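Local coordinates for beta-ketoacyl-[acyl-carrier-protein] synthase III (Pseudomonas aeruginosa, PDB 2X3E) that probably catalyses the first condensation step of fatty acid synthesis, joining an acetyl group from acetyl-CoA to two carbons supplied by malonyl-ACP, at residues A[243-249]-A[303-308]. The protein carries 1 engineered substitution. Sequence-based numbering, arbitrary orientation.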
ATOM      1  N   ASP A 243      16.370 -28.677  -7.383  1.00 24.09           N
ATOM      2  CA  ASP A 243      15.230 -28.648  -8.315  1.00 23.99           C
ATOM      3  C   ASP A 243      14.969 -27.255  -8.883  1.00 22.90           C
ATOM      4  O   ASP A 243      14.252 -27.116  -9.876  1.00 23.01           O
ATOM      5  CB  ASP A 243      13.941 -29.116  -7.630  1.00 23.80           C
ATOM      6  CG  ASP A 243      13.948 -30.588  -7.277  1.00 25.77           C
ATOM      7  OD1 ASP A 243      14.488 -31.410  -8.051  1.00 26.56           O
ATOM      8  OD2 ASP A 243      13.368 -30.924  -6.220  1.00 25.69           O
ATOM      9  N   LEU A 244      15.522 -26.230  -8.239  1.00 21.95           N
ATOM     10  CA  LEU A 244      15.355 -24.848  -8.689  1.00 21.39           C
ATOM     11  C   LEU A 244      16.142 -24.587  -9.968  1.00 21.83           C
ATOM     12  O   LEU A 244      17.347 -24.837 -10.017  1.00 23.34           O
ATOM     13  CB  LEU A 244      15.855 -23.857  -7.630  1.00 21.09           C
ATOM     14  CG  LEU A 244      14.907 -23.081  -6.739  1.00 21.17           C
ATOM     15  CD1 LEU A 244      15.730 -22.048  -5.972  1.00 20.61           C
ATOM     16  CD2 LEU A 244      13.787 -22.412  -7.534  1.00 19.88           C
ATOM     17  N   HIS A 245      15.465 -24.087 -10.995  1.00 20.99           N
ATOM     18  CA  HIS A 245      16.133 -23.651 -12.217  1.00 21.33           C
ATOM     19  C   HIS A 245      16.548 -22.187 -12.104  1.00 19.97           C
ATOM     20  O   HIS A 245      17.614 -21.806 -12.588  1.00 19.67           O
ATOM     21  CB  HIS A 245      15.222 -23.818 -13.439  1.00 22.24           C
ATOM     22  CG  HIS A 245      14.995 -25.243 -13.839  1.00 24.30           C
ATOM     23  ND1 HIS A 245      13.930 -25.985 -13.376  1.00 25.27           N
ATOM     24  CD2 HIS A 245      15.688 -26.056 -14.671  1.00 27.44           C
ATOM     25  CE1 HIS A 245      13.979 -27.197 -13.898  1.00 27.29           C
ATOM     26  NE2 HIS A 245      15.037 -27.267 -14.689  1.00 28.35           N
ATOM     27  N   HIS A 246      15.688 -21.380 -11.484  1.00 18.18           N
ATOM     28  CA  HIS A 246      15.865 -19.926 -11.438  1.00 17.48           C
ATOM     29  C   HIS A 246      15.575 -19.345 -10.063  1.00 16.31           C
ATOM     30  O   HIS A 246      14.478 -19.501  -9.526  1.00 16.40           O
ATOM     31  CB  HIS A 246      14.949 -19.242 -12.455  1.00 17.58           C
ATOM     32  CG  HIS A 246      14.999 -19.856 -13.817  1.00 18.08           C
ATOM     33  ND1 HIS A 246      16.129 -19.825 -14.601  1.00 18.46           N
ATOM     34  CD2 HIS A 246      14.054 -20.507 -14.536  1.00 18.69           C
ATOM     35  CE1 HIS A 246      15.886 -20.448 -15.741  1.00 19.99           C
ATOM     36  NE2 HIS A 246      14.633 -20.867 -15.727  1.00 19.20           N
ATOM     37  N   LEU A 247      16.569 -18.670  -9.501  1.00 16.00           N
ATOM     38  CA  LEU A 247      16.395 -17.885  -8.293  1.00 15.05           C
ATOM     39  C   LEU A 247      16.536 -16.415  -8.674  1.00 14.82           C
ATOM     40  O   LEU A 247      17.571 -16.007  -9.217  1.00 15.57           O
ATOM     41  CB  LEU A 247      17.450 -18.252  -7.255  1.00 15.24           C
ATOM     42  CG  LEU A 247      17.328 -17.545  -5.899  1.00 14.93           C
ATOM     43  CD1 LEU A 247      15.972 -17.799  -5.256  1.00 14.43           C
ATOM     44  CD2 LEU A 247      18.468 -17.997  -4.981  1.00 15.82           C
ATOM     45  N   VAL A 248      15.494 -15.636  -8.410  1.00 14.34           N
ATOM     46  CA  VAL A 248      15.473 -14.214  -8.745  1.00 14.46           C
ATOM     47  C   VAL A 248      15.309 -13.402  -7.461  1.00 14.35           C
ATOM     48  O   VAL A 248      14.195 -13.122  -7.024  1.00 14.39           O
ATOM     49  CB  VAL A 248      14.345 -13.859  -9.728  1.00 14.30           C
ATOM     50  CG1 VAL A 248      14.560 -12.452 -10.262  1.00 13.87           C
ATOM     51  CG2 VAL A 248      14.297 -14.852 -10.868  1.00 15.06           C
ATOM     52  N   PRO A 249      16.432 -13.052  -6.827  1.00 15.10           N
ATOM     53  CA  PRO A 249      16.385 -12.277  -5.601  1.00 15.07           C
ATOM     54  C   PRO A 249      16.309 -10.768  -5.843  1.00 15.32           C
ATOM     55  O   PRO A 249      16.676 -10.272  -6.917  1.00 15.39           O
ATOM     56  CB  PRO A 249      17.711 -12.629  -4.932  1.00 15.73           C
ATOM     57  CG  PRO A 249      18.603 -12.928  -6.040  1.00 17.04           C
ATOM     58  CD  PRO A 249      17.785 -13.561  -7.101  1.00 15.68           C
ATOM     59  N   GLY A 303      10.261 -23.768 -16.078  1.00 19.85           N
ATOM     60  CA  GLY A 303      11.346 -23.916 -15.115  1.00 19.21           C
ATOM     61  C   GLY A 303      10.901 -23.569 -13.703  1.00 18.23           C
ATOM     62  O   GLY A 303      10.132 -22.626 -13.493  1.00 17.29           O
ATOM     63  N   ASN A 304      11.373 -24.347 -12.734  1.00 17.82           N
ATOM     64  CA  ASN A 304      11.084 -24.075 -11.324  1.00 17.16           C
ATOM     65  C   ASN A 304      11.772 -22.783 -10.888  1.00 16.23           C
ATOM     66  O   ASN A 304      12.987 -22.645 -11.033  1.00 16.58           O
ATOM     67  CB  ASN A 304      11.553 -25.236 -10.446  1.00 17.49           C
ATOM     68  CG  ASN A 304      10.831 -26.533 -10.756  1.00 19.05           C
ATOM     69  OD1 ASN A 304       9.666 -26.526 -11.160  1.00 19.09           O
ATOM     70  ND2 ASN A 304      11.519 -27.657 -10.565  1.00 19.19           N
ATOM     71  N   MET A 305      10.991 -21.850 -10.357  1.00 15.76           N
ATOM     72  CA  MET A 305      11.478 -20.515 -10.025  1.00 14.97           C
ATOM     73  C   MET A 305      11.026 -20.066  -8.635  1.00 14.37           C
ATOM     74  O   MET A 305       9.906 -20.355  -8.202  1.00 13.65           O
ATOM     75  CB  MET A 305      10.977 -19.515 -11.072  1.00 14.82           C
ATOM     76  CG  MET A 305      11.351 -18.055 -10.814  1.00 13.98           C
ATOM     77  SD  MET A 305      10.709 -16.976 -12.110  1.00 14.12           S
ATOM     78  CE  MET A 305      11.958 -17.202 -13.374  1.00 13.07           C
ATOM     79  N   VAL A 306      11.919 -19.358  -7.947  1.00 13.80           N
ATOM     80  CA  VAL A 306      11.583 -18.644  -6.723  1.00 13.28           C
ATOM     81  C   VAL A 306      12.037 -17.188  -6.832  1.00 13.47           C
ATOM     82  O   VAL A 306      13.165 -16.896  -7.256  1.00 13.70           O
ATOM     83  CB  VAL A 306      12.212 -19.308  -5.486  1.00 13.83           C
ATOM     84  CG1 VAL A 306      12.016 -18.446  -4.229  1.00 12.48           C
ATOM     85  CG2 VAL A 306      11.605 -20.693  -5.281  1.00 13.36           C
ATOM     86  N   LEU A 307      11.125 -16.288  -6.480  1.00 13.16           N
ATOM     87  CA  LEU A 307      11.418 -14.878  -6.350  1.00 13.76           C
ATOM     88  C   LEU A 307      11.527 -14.615  -4.859  1.00 13.85           C
ATOM     89  O   LEU A 307      10.716 -15.112  -4.083  1.00 14.42           O
ATOM     90  CB  LEU A 307      10.297 -14.025  -6.946  1.00 13.90           C
ATOM     91  CG  LEU A 307       9.761 -14.439  -8.314  1.00 14.39           C
ATOM     92  CD1 LEU A 307       8.633 -13.499  -8.757  1.00 14.96           C
ATOM     93  CD2 LEU A 307      10.870 -14.466  -9.350  1.00 14.40           C
ATOM     94  N   THR A 308      12.515 -13.834  -4.453  1.00 14.29           N
ATOM     95  CA  THR A 308      12.713 -13.579  -3.034  1.00 14.23           C
ATOM     96  C   THR A 308      13.205 -12.159  -2.763  1.00 14.06           C
ATOM     97  O   THR A 308      13.998 -11.602  -3.528  1.00 14.34           O
ATOM     98  CB  THR A 308      13.668 -14.626  -2.421  1.00 14.52           C
ATOM     99  OG1 THR A 308      13.727 -14.456  -0.996  1.00 14.69           O
ATOM    100  CG2 THR A 308      15.058 -14.514  -3.019  1.00 14.91           C
TER
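N304 and H245 lock together where two parallel strands begin to pair. The N304 amide reaches back to D243, its ND2 giving a nearly straight bond to D243 O at 2.9 Å; that oxygen lies almost in the amide plane, although the donor stands above the carbonyl plane. H245 turns CG beside its own backbone N (chi1 -71°), which brings ND1 to within 3.1 Å of N304 N. N304 N, the donor, sits tilted out of the imidazole plane, and the ring is turned 56° from the plane of the N304 amide. N304 O is gripped by two successive amides, H245 N and H246 N.

Beyond this start the parallel ladder runs on: V306 N bonds to H246 O, V248 N to V306 O at 2.9 Å, and T308 N to V248 O, this last donor approaching from above the carbonyl plane. On one face, M305 bends at its last torsion (chi3 -82°) to lay CE against H246 CB, 3.7 Å away. Next to them V248 and L307 run side by side in the same direction, L307 CD2 meeting V248 CB at 3.5 Å. The other face carries L247 alongside V306, while L244 comes in across V306 at roughly a right angle, L244 CD2 to V306 CG2 3.6 Å.

P249 packs its CB on T308 CG2 and leads straight into H250, predicted to be catalytic, so the strand probably serves to place that histidine, as in other members of the thiolase-like superfamily. Helix 285-295 packs on V248 and M305, helix 215-237 lies against L244, P249 and T308 on the opposite face, and strand 315-322 continues the sheet beyond 304-308.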